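Local atomic coordinates of SnoaL-like domain protein (PDB entry 6P44), a protein that probably isomerises the delta-5 double bond of 3-ketosteroids, as a bacterial steroid delta-isomerase with a SnoaL-like fold. Residues V11-E16 against A27-D32; D33-N38 against V44-Q49; K68-R71 against E76-F79. The protein carries 1 engineered substitution. All blocks are in the same frame, centred on the assembly; numbering follows the deposited sequence.

Contact 1: residues V11-E16 against A27-D32; sequences VHRYLE and AALYAD. With DNX (3,4-dinitrophenol), chain H.
With CG of Y14 set opposite its backbone N (chi1 172°), the phenol leaves helix 4-20 past L29 and Y30 and carries OH to the bound ligand. L29 answers from the other segment: its chi1 of -62° and extended chi2 push the isobutyl group at the helix, and CD1 comes to rest on the Y14 backbone, 3.6 Å from Y14 N, and against Y14 CB at 3.8 Å. The second methyl, L29 CD2, is 4.1 Å from R13 NH2 in the conformer modelled here, a loose contact. Deeper in, the two tyrosine rings approach at a slant, and Y30 OH stands 4.0 Å from Y14 CE1, packing without a bond between them. The polar link between the two phenols runs through a third: Y55 OH is hydrogen-bonded to both Y30 OH and Y14 OH. This trio of tyrosines is the hydrogen-bonded network familiar from bacterial ketosteroid isomerases, in which the first-shell tyrosine belongs to the oxyanion hole, and the role of Y14 here is probably the same. Its OH meets O1 of 3,4-dinitrophenol at 2.5 Å, a very short hydrogen bond whose donor could be either oxygen, with O1 at the edge of the Y14 ring and near its plane. Gripped by both O1 and Y55, Y14 OH has its position fixed from two partners, while Y30 acts one shell further out. M100 and M111 of the sheet pack on both tyrosine side chains, and L29 touches I108, which ties helix 23-29 and strand 30-31 to the start of strand 108-121, where L29 and A31 also hydrogen-bond to I108 through the backbone.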
loop_
_atom_site.group_PDB
_atom_site.type_symbol
_atom_site.label_atom_id
_atom_site.label_comp_id
_atom_site.label_asym_id
_atom_site.label_seq_id
_atom_site.Cartn_x
_atom_site.Cartn_y
_atom_site.Cartn_z
ATOM N N VAL B 11 -7.585 5.412 11.328
ATOM C CA VAL B 11 -7.154 6.149 10.144
ATOM C C VAL B 11 -7.933 7.449 10.007
ATOM O O VAL B 11 -7.363 8.497 9.693
ATOM C CB VAL B 11 -7.238 5.284 8.873
ATOM C CG1 VAL B 11 -7.009 6.141 7.642
ATOM C CG2 VAL B 11 -6.209 4.154 8.935
ATOM N N HIS B 12 -9.249 7.405 10.215
ATOM C CA HIS B 12 -10.016 8.642 10.108
ATOM C C HIS B 12 -9.585 9.666 11.155
ATOM O O HIS B 12 -9.541 10.868 10.864
ATOM C CB HIS B 12 -11.509 8.352 10.169
ATOM C CG HIS B 12 -12.067 7.870 8.874
ATOM N ND1 HIS B 12 -12.638 8.714 7.947
ATOM C CD2 HIS B 12 -12.147 6.626 8.347
ATOM C CE1 HIS B 12 -13.045 8.010 6.907
ATOM N NE2 HIS B 12 -12.758 6.741 7.122
ATOM N N ARG B 13 -9.213 9.232 12.350
ATOM C CA ARG B 13 -8.769 10.228 13.313
ATOM C C ARG B 13 -7.383 10.754 12.970
ATOM O O ARG B 13 -7.092 11.932 13.214
ATOM C CB ARG B 13 -8.825 9.666 14.716
ATOM C CG ARG B 13 -10.240 9.414 15.142
ATOM C CD ARG B 13 -10.315 9.247 16.623
ATOM N NE ARG B 13 -9.338 8.276 17.106
ATOM C CZ ARG B 13 -9.450 6.961 16.962
ATOM N NH1 ARG B 13 -10.498 6.445 16.337
ATOM N NH2 ARG B 13 -8.505 6.157 17.433
ATOM N N TYR B 14 -6.527 9.911 12.387
ATOM C CA TYR B 14 -5.256 10.397 11.872
ATOM C C TYR B 14 -5.488 11.513 10.867
ATOM O O TYR B 14 -4.874 12.582 10.949
ATOM C CB TYR B 14 -4.509 9.221 11.230
ATOM C CG TYR B 14 -3.268 9.623 10.492
ATOM C CD1 TYR B 14 -2.130 9.978 11.179
ATOM C CD2 TYR B 14 -3.231 9.657 9.107
ATOM C CE1 TYR B 14 -0.988 10.361 10.524
ATOM C CE2 TYR B 14 -2.079 10.039 8.433
ATOM C CZ TYR B 14 -0.953 10.380 9.153
ATOM O OH TYR B 14 0.212 10.772 8.522
ATOM N N LEU B 15 -6.392 11.283 9.910
ATOM C CA LEU B 15 -6.646 12.287 8.880
ATOM C C LEU B 15 -7.277 13.540 9.471
ATOM O O LEU B 15 -7.026 14.644 8.979
ATOM C CB LEU B 15 -7.468 11.681 7.731
ATOM C CG LEU B 15 -6.708 10.587 6.946
ATOM C CD1 LEU B 15 -7.568 9.916 5.862
ATOM C CD2 LEU B 15 -5.401 11.117 6.328
ATOM N N GLU B 16 -8.108 13.390 10.504
ATOM C CA GLU B 16 -8.634 14.552 11.217
ATOM C C GLU B 16 -7.508 15.387 11.808
ATOM O O GLU B 16 -7.468 16.612 11.640
ATOM C CB GLU B 16 -9.574 14.086 12.326
ATOM C CG GLU B 16 -10.031 15.193 13.240
ATOM C CD GLU B 16 -10.751 14.669 14.446
ATOM O OE1 GLU B 16 -11.159 13.487 14.414
ATOM O OE2 GLU B 16 -10.900 15.440 15.422
ATOM N N ALA B 27 0.793 11.928 17.049
ATOM C CA ALA B 27 1.793 11.065 17.663
ATOM C C ALA B 27 1.165 10.110 18.661
ATOM O O ALA B 27 1.634 8.980 18.812
ATOM C CB ALA B 27 2.880 11.907 18.332
ATOM N N ALA B 28 0.097 10.536 19.336
ATOM C CA ALA B 28 -0.540 9.677 20.320
ATOM C C ALA B 28 -1.217 8.468 19.688
ATOM O O ALA B 28 -1.498 7.493 20.392
ATOM C CB ALA B 28 -1.559 10.492 21.121
ATOM N N LEU B 29 -1.501 8.512 18.387
ATOM C CA LEU B 29 -2.071 7.351 17.715
ATOM C C LEU B 29 -1.043 6.259 17.473
ATOM O O LEU B 29 -1.422 5.101 17.254
ATOM C CB LEU B 29 -2.675 7.753 16.366
ATOM C CG LEU B 29 -3.833 8.742 16.428
ATOM C CD1 LEU B 29 -4.304 9.035 15.027
ATOM C CD2 LEU B 29 -4.980 8.189 17.267
ATOM N N TYR B 30 0.237 6.605 17.474
ATOM C CA TYR B 30 1.291 5.659 17.157
ATOM C C TYR B 30 1.759 4.928 18.406
ATOM O O TYR B 30 1.726 5.465 19.516
ATOM C CB TYR B 30 2.477 6.383 16.535
ATOM C CG TYR B 30 2.292 6.753 15.073
ATOM C CD1 TYR B 30 2.658 5.859 14.081
ATOM C CD2 TYR B 30 1.800 7.995 14.695
ATOM C CE1 TYR B 30 2.550 6.183 12.747
ATOM C CE2 TYR B 30 1.689 8.337 13.344
ATOM C CZ TYR B 30 2.055 7.413 12.377
ATOM O OH TYR B 30 1.972 7.681 11.029
ATOM N N ALA B 31 2.192 3.686 18.200
ATOM C CA ALA B 31 2.810 2.878 19.240
ATOM C C ALA B 31 4.156 3.464 19.658
ATOM O O ALA B 31 4.791 4.223 18.920
ATOM C CB ALA B 31 3.011 1.455 18.721
ATOM N N ASP B 32 4.605 3.081 20.856
ATOM C CA ASP B 32 5.863 3.606 21.382
ATOM C C ASP B 32 7.036 3.313 20.450
ATOM O O ASP B 32 7.956 4.133 20.329
ATOM C CB ASP B 32 6.169 3.000 22.757
ATOM C CG ASP B 32 5.204 3.450 23.862
ATOM O OD1 ASP B 32 4.413 4.400 23.679
ATOM O OD2 ASP B 32 5.255 2.822 24.936
HETATM C C1 DNX H . 0.985 11.600 5.431
HETATM C C2 DNX H . 1.132 12.802 6.107
HETATM C C3 DNX H . 1.795 13.837 5.486
HETATM N N3 DNX H . 1.946 15.074 6.253
HETATM C C4 DNX H . 2.300 13.695 4.202
HETATM N N4 DNX H . 3.020 14.768 3.521
HETATM C C5 DNX H . 2.140 12.499 3.528
HETATM C C6 DNX H . 1.485 11.448 4.145
HETATM O O1 DNX H . 0.339 10.574 6.049
HETATM O O31 DNX H . 2.910 15.181 6.992
HETATM O O32 DNX H . 1.084 15.934 6.143
HETATM O O41 DNX H . 3.968 14.469 2.815
HETATM O O42 DNX H . 2.632 15.916 3.677
#

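Contact 2: residues D33-N38 against V44-Q49; sequences DATVEN and VHIGRQ. Engineered in segment 33-38: N38 (natural residue Asp). With DNX (3,4-dinitrophenol), chain H.
Strands 34-37 and 45-46 run antiparallel, V36 pairing with H45 as a hydrogen-bonded pair and T35 with I46 as a non-hydrogen-bonded one. V36 N gives a bond of 2.9 Å to H45 O, and H45 N returns one of the same length to V36 O. A third, G47 N to A34 O at 2.8 Å, is almost straight at 176° and holds the residue that caps the N-terminus of helix 48-54. At the positive phi of G47 (93°), a side chain would collide with the carbonyl oxygen of I46.

Side chains divide over the two faces. On the T35 and I46 side, V44 spreads its branches in the conformer modelled here: CG1 meets T35 CB at 3.6 Å, and CG2 crosses the extended E37 chain at a slant, 3.6 Å from E37 OE1, while E37 OE2 is held by G41 N. On the V36 side, the H45 imidazole leans over the strand with CD2 3.4 Å from V36 O, and NE2 shares a water, in the ring plane, with N38 O.

N38, engineered from aspartate, points its carboxamide to the ligand: with CG opposite the backbone N (chi1 -180°), ND2 sits above the dinitrophenol ring, 3.4 Å from C5. In ketosteroid isomerases the natural aspartate at this place is the general base; the engineered asparagine occupies its position. W115 NE1 hydrogen-bonds to OD1 and steadies the amide.

The hairpin forms one edge of the sheet: strand 34-37 lies between strand 45-46 and strand 108-121, and I51 and F54 of helix 48-54 pack over A34, V36, H45 and N38.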
loop_
_atom_site.group_PDB
_atom_site.type_symbol
_atom_site.label_atom_id
_atom_site.label_comp_id
_atom_site.label_asym_id
_atom_site.label_seq_id
_atom_site.Cartn_x
_atom_site.Cartn_y
_atom_site.Cartn_z
ATOM N N ASP B 33 7.035 2.141 19.808
ATOM C CA ASP B 33 8.111 1.696 18.919
ATOM C C ASP B 33 7.678 1.671 17.452
ATOM O O ASP B 33 8.202 0.891 16.643
ATOM C CB ASP B 33 8.607 0.317 19.345
ATOM C CG ASP B 33 7.525 -0.754 19.288
ATOM O OD1 ASP B 33 6.321 -0.435 19.159
ATOM O OD2 ASP B 33 7.896 -1.945 19.374
ATOM N N ALA B 34 6.729 2.526 17.102
ATOM C CA ALA B 34 6.207 2.558 15.751
ATOM C C ALA B 34 7.262 3.068 14.782
ATOM O O ALA B 34 8.238 3.717 15.166
ATOM C CB ALA B 34 4.997 3.494 15.692
ATOM N N THR B 35 7.037 2.785 13.506
ATOM C CA THR B 35 7.865 3.297 12.430
ATOM C C THR B 35 7.033 4.119 11.455
ATOM O O THR B 35 5.871 3.808 11.182
ATOM C CB THR B 35 8.547 2.150 11.668
ATOM O OG1 THR B 35 7.559 1.250 11.137
ATOM C CG2 THR B 35 9.476 1.384 12.591
ATOM N N VAL B 36 7.651 5.164 10.907
ATOM C CA VAL B 36 7.055 5.973 9.846
ATOM C C VAL B 36 8.068 6.069 8.722
ATOM O O VAL B 36 9.213 6.489 8.942
ATOM C CB VAL B 36 6.660 7.380 10.326
ATOM C CG1 VAL B 36 6.287 8.273 9.131
ATOM C CG2 VAL B 36 5.505 7.298 11.311
ATOM N N GLU B 37 7.645 5.705 7.517
ATOM C CA GLU B 37 8.467 5.820 6.316
ATOM C C GLU B 37 7.679 6.684 5.338
ATOM O O GLU B 37 6.740 6.207 4.689
ATOM C CB GLU B 37 8.806 4.439 5.767
ATOM C CG GLU B 37 9.877 4.445 4.727
ATOM C CD GLU B 37 10.233 3.045 4.215
ATOM O OE1 GLU B 37 10.004 2.060 4.941
ATOM O OE2 GLU B 37 10.759 2.929 3.090
ATOM N N ASN B 38 8.041 7.967 5.259
ATOM C CA ASN B 38 7.298 8.942 4.465
ATOM C C ASN B 38 8.286 9.891 3.793
ATOM O O ASN B 38 8.820 10.792 4.457
ATOM C CB ASN B 38 6.335 9.748 5.333
ATOM C CG ASN B 38 5.562 10.745 4.526
ATOM O OD1 ASN B 38 5.516 10.644 3.309
ATOM N ND2 ASN B 38 4.947 11.716 5.190
ATOM N N VAL B 44 13.731 5.601 7.720
ATOM C CA VAL B 44 12.595 5.375 8.607
ATOM C C VAL B 44 12.763 6.144 9.916
ATOM O O VAL B 44 13.859 6.190 10.497
ATOM C CB VAL B 44 12.454 3.865 8.879
ATOM C CG1 VAL B 44 11.331 3.589 9.872
ATOM C CG2 VAL B 44 12.173 3.096 7.604
ATOM N N HIS B 45 11.657 6.708 10.412
ATOM C CA HIS B 45 11.607 7.379 11.709
ATOM C C HIS B 45 11.074 6.368 12.721
ATOM O O HIS B 45 9.999 5.791 12.519
ATOM C CB HIS B 45 10.647 8.561 11.627
ATOM C CG HIS B 45 10.974 9.502 10.516
ATOM N ND1 HIS B 45 12.015 10.402 10.584
ATOM C CD2 HIS B 45 10.446 9.629 9.276
ATOM C CE1 HIS B 45 12.100 11.056 9.439
ATOM N NE2 HIS B 45 11.162 10.605 8.628
ATOM N N ILE B 46 11.833 6.126 13.784
ATOM C CA ILE B 46 11.554 5.035 14.710
ATOM C C ILE B 46 11.253 5.597 16.095
ATOM O O ILE B 46 12.071 6.327 16.676
ATOM C CB ILE B 46 12.737 4.050 14.774
ATOM C CG1 ILE B 46 13.036 3.470 13.388
ATOM C CG2 ILE B 46 12.440 2.924 15.768
ATOM C CD1 ILE B 46 14.360 2.650 13.305
ATOM N N GLY B 47 10.102 5.218 16.641
ATOM C CA GLY B 47 9.711 5.579 18.000
ATOM C C GLY B 47 8.888 6.852 18.055
ATOM O O GLY B 47 8.988 7.731 17.205
ATOM N N ARG B 48 8.065 6.967 19.108
ATOM C CA ARG B 48 7.114 8.077 19.146
ATOM C C ARG B 48 7.808 9.441 19.196
ATOM O O ARG B 48 7.327 10.400 18.587
ATOM C CB ARG B 48 6.077 7.942 20.269
ATOM C CG ARG B 48 4.970 9.011 20.125
ATOM C CD ARG B 48 3.897 8.989 21.223
ATOM N NE ARG B 48 3.158 7.730 21.248
ATOM C CZ ARG B 48 3.421 6.735 22.087
ATOM N NH1 ARG B 48 4.396 6.852 22.980
ATOM N NH2 ARG B 48 2.707 5.622 22.037
ATOM N N GLN B 49 8.935 9.546 19.904
ATOM C CA GLN B 49 9.628 10.831 19.996
ATOM C C GLN B 49 10.076 11.316 18.620
ATOM O O GLN B 49 9.869 12.483 18.262
ATOM C CB GLN B 49 10.813 10.715 20.954
ATOM C CG GLN B 49 10.392 10.459 22.387
ATOM C CD GLN B 49 11.542 10.038 23.275
ATOM O OE1 GLN B 49 11.817 8.848 23.422
ATOM N NE2 GLN B 49 12.214 11.009 23.882
HETATM C C1 DNX H . 0.985 11.600 5.431
HETATM C C2 DNX H . 1.132 12.802 6.107
HETATM C C3 DNX H . 1.795 13.837 5.486
HETATM N N3 DNX H . 1.946 15.074 6.253
HETATM C C4 DNX H . 2.300 13.695 4.202
HETATM N N4 DNX H . 3.020 14.768 3.521
HETATM C C5 DNX H . 2.140 12.499 3.528
HETATM C C6 DNX H . 1.485 11.448 4.145
HETATM O O1 DNX H . 0.339 10.574 6.049
HETATM O O31 DNX H . 2.910 15.181 6.992
HETATM O O32 DNX H . 1.084 15.934 6.143
HETATM O O41 DNX H . 3.968 14.469 2.815
HETATM O O42 DNX H . 2.632 15.916 3.677
HETATM O O HOH W 1 11.062 11.494 5.974
#

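Contact 3: residues K68-R71 against E76-F79; sequences KTLR and EVAF. With GAI (guanidine), chain G.
The hairpin of strands 64-73 and 76-85 forms the far edge of the sheet, and here L70 faces F79 and R71 faces A78. R71 N bonds to A78 O at 2.8 Å and A78 N to R71 O at 3.0 Å. L70 and F79 form the non-hydrogen-bonded pair, with their side chains side by side on the face that helix 4-20 covers. L70 CG rests against both V77 CG1, at 3.6 Å, and F79 CB, at 4.1 Å; V11 of the helix closes over L70 and F79. F79 holds its CG between the backbone N and the carbonyl carbon (chi1 52°), which turns the ring away from strand 69-71 and toward W81 of the ligand pocket.

Just ahead of this pairing the edge strand is interrupted by a classic beta bulge, K68 and T69 both facing Y80. The opposite face, with R71 and A78, meets the second subunit. A bend at chi2 (104°) folds the R71 chain back along its own strand, and the guanidinium grips T69 OG1 side-on with two nitrogens, NE at 2.9 Å and NH2 at 3.1 Å, the oxygen lying in its plane. The group, thus fixed, hands NH2 to D95 and NH1 to the carbonyl of Y114, both of the second subunit. A bound guanidine comes within 3.2 Å of R71 NH2 through its N1 and hydrogen-bonds to D95 of that subunit, which, one oxygen to each, probably faces two positive groups. E76 OE2 forms a salt bridge with K112 and OE1 a hydrogen bond with Y114 OH, both of the second subunit.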
loop_
_atom_site.group_PDB
_atom_site.type_symbol
_atom_site.label_atom_id
_atom_site.label_comp_id
_atom_site.label_asym_id
_atom_site.label_seq_id
_atom_site.Cartn_x
_atom_site.Cartn_y
_atom_site.Cartn_z
ATOM N N LYS B 68 -10.403 8.517 -0.871
ATOM C CA LYS B 68 -10.957 8.004 -2.120
ATOM C C LYS B 68 -11.374 6.540 -2.006
ATOM O O LYS B 68 -12.430 6.149 -2.522
ATOM C CB LYS B 68 -9.944 8.188 -3.252
ATOM C CG LYS B 68 -9.603 9.648 -3.540
ATOM C CD LYS B 68 -8.480 9.785 -4.574
ATOM C CE LYS B 68 -8.900 9.280 -5.941
ATOM N NZ LYS B 68 -9.961 10.135 -6.535
ATOM N N THR B 69 -10.571 5.725 -1.333
ATOM C CA THR B 69 -10.949 4.362 -1.021
ATOM C C THR B 69 -10.072 3.891 0.127
ATOM O O THR B 69 -8.908 4.289 0.254
ATOM C CB THR B 69 -10.833 3.437 -2.247
ATOM O OG1 THR B 69 -11.264 2.114 -1.902
ATOM C CG2 THR B 69 -9.421 3.380 -2.780
ATOM N N LEU B 70 -10.651 3.042 0.963
ATOM C CA LEU B 70 -9.984 2.540 2.149
ATOM C C LEU B 70 -10.340 1.071 2.312
ATOM O O LEU B 70 -11.509 0.688 2.170
ATOM C CB LEU B 70 -10.427 3.340 3.381
ATOM C CG LEU B 70 -9.800 2.951 4.723
ATOM C CD1 LEU B 70 -9.674 4.183 5.597
ATOM C CD2 LEU B 70 -10.596 1.895 5.456
ATOM N N ARG B 71 -9.334 0.249 2.584
ATOM C CA ARG B 71 -9.521 -1.189 2.755
ATOM C C ARG B 71 -8.842 -1.614 4.050
ATOM O O ARG B 71 -7.603 -1.685 4.120
ATOM C CB ARG B 71 -8.966 -1.987 1.565
ATOM C CG ARG B 71 -9.669 -1.710 0.228
ATOM C CD ARG B 71 -8.857 -0.832 -0.672
ATOM N NE ARG B 71 -9.616 -0.239 -1.780
ATOM C CZ ARG B 71 -9.719 -0.729 -3.018
ATOM N NH1 ARG B 71 -9.130 -1.853 -3.368
ATOM N NH2 ARG B 71 -10.439 -0.074 -3.924
ATOM N N GLU B 76 -4.192 -4.430 8.993
ATOM C CA GLU B 76 -3.695 -3.394 8.105
ATOM C C GLU B 76 -4.837 -2.532 7.573
ATOM O O GLU B 76 -5.989 -2.954 7.497
ATOM C CB GLU B 76 -2.925 -3.994 6.921
ATOM C CG GLU B 76 -1.922 -5.078 7.307
ATOM C CD GLU B 76 -0.789 -5.241 6.312
ATOM O OE1 GLU B 76 -0.551 -4.326 5.488
ATOM O OE2 GLU B 76 -0.131 -6.292 6.373
ATOM N N VAL B 77 -4.480 -1.330 7.131
ATOM C CA VAL B 77 -5.390 -0.497 6.353
ATOM C C VAL B 77 -4.594 0.123 5.213
ATOM O O VAL B 77 -3.577 0.783 5.453
ATOM C CB VAL B 77 -6.044 0.619 7.187
ATOM C CG1 VAL B 77 -7.026 1.392 6.309
ATOM C CG2 VAL B 77 -6.760 0.069 8.417
ATOM N N ALA B 78 -5.042 -0.096 3.983
ATOM C CA ALA B 78 -4.510 0.591 2.812
ATOM C C ALA B 78 -5.529 1.624 2.393
ATOM O O ALA B 78 -6.724 1.320 2.325
ATOM C CB ALA B 78 -4.257 -0.365 1.650
ATOM N N PHE B 79 -5.074 2.845 2.139
ATOM C CA PHE B 79 -5.997 3.914 1.787
ATOM C C PHE B 79 -5.388 4.840 0.755
ATOM O O PHE B 79 -4.192 5.134 0.793
ATOM C CB PHE B 79 -6.554 4.680 3.001
ATOM C CG PHE B 79 -5.529 5.203 3.986
ATOM C CD1 PHE B 79 -4.808 4.358 4.825
ATOM C CD2 PHE B 79 -5.339 6.566 4.116
ATOM C CE1 PHE B 79 -3.910 4.878 5.768
ATOM C CE2 PHE B 79 -4.429 7.076 5.040
ATOM C CZ PHE B 79 -3.738 6.233 5.865
HETATM C C GAI G . -14.144 0.655 -4.708
HETATM N N1 GAI G . -13.132 1.554 -4.562
HETATM N N2 GAI G . -15.005 0.552 -3.662
HETATM N N3 GAI G . -14.302 -0.046 -5.788
#

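Overall arrangement
Contacts 2 and 3 are hairpins on opposite edges of one sheet, their centres about 20 Å apart, and both rest on backbone bonding. Contact 1 instead packs helix 4-20 on helix 23-29 and strand 30-31, mainly through side chains. It joins the other two: R48 of contact 2 binds D32 and the carbonyl of Y30, whereas V11 packs on L70, V77 and F79 of contact 3. Contacts 1 and 2, each partly buried, share the ligand: one gives it a hydrogen-bonding phenol, the other an engineered amide packed over its ring. Contact 3 is the most buried, apolar toward the helix and charged toward the second subunit, where R71 and E76 make salt bridges and hydrogen bonds.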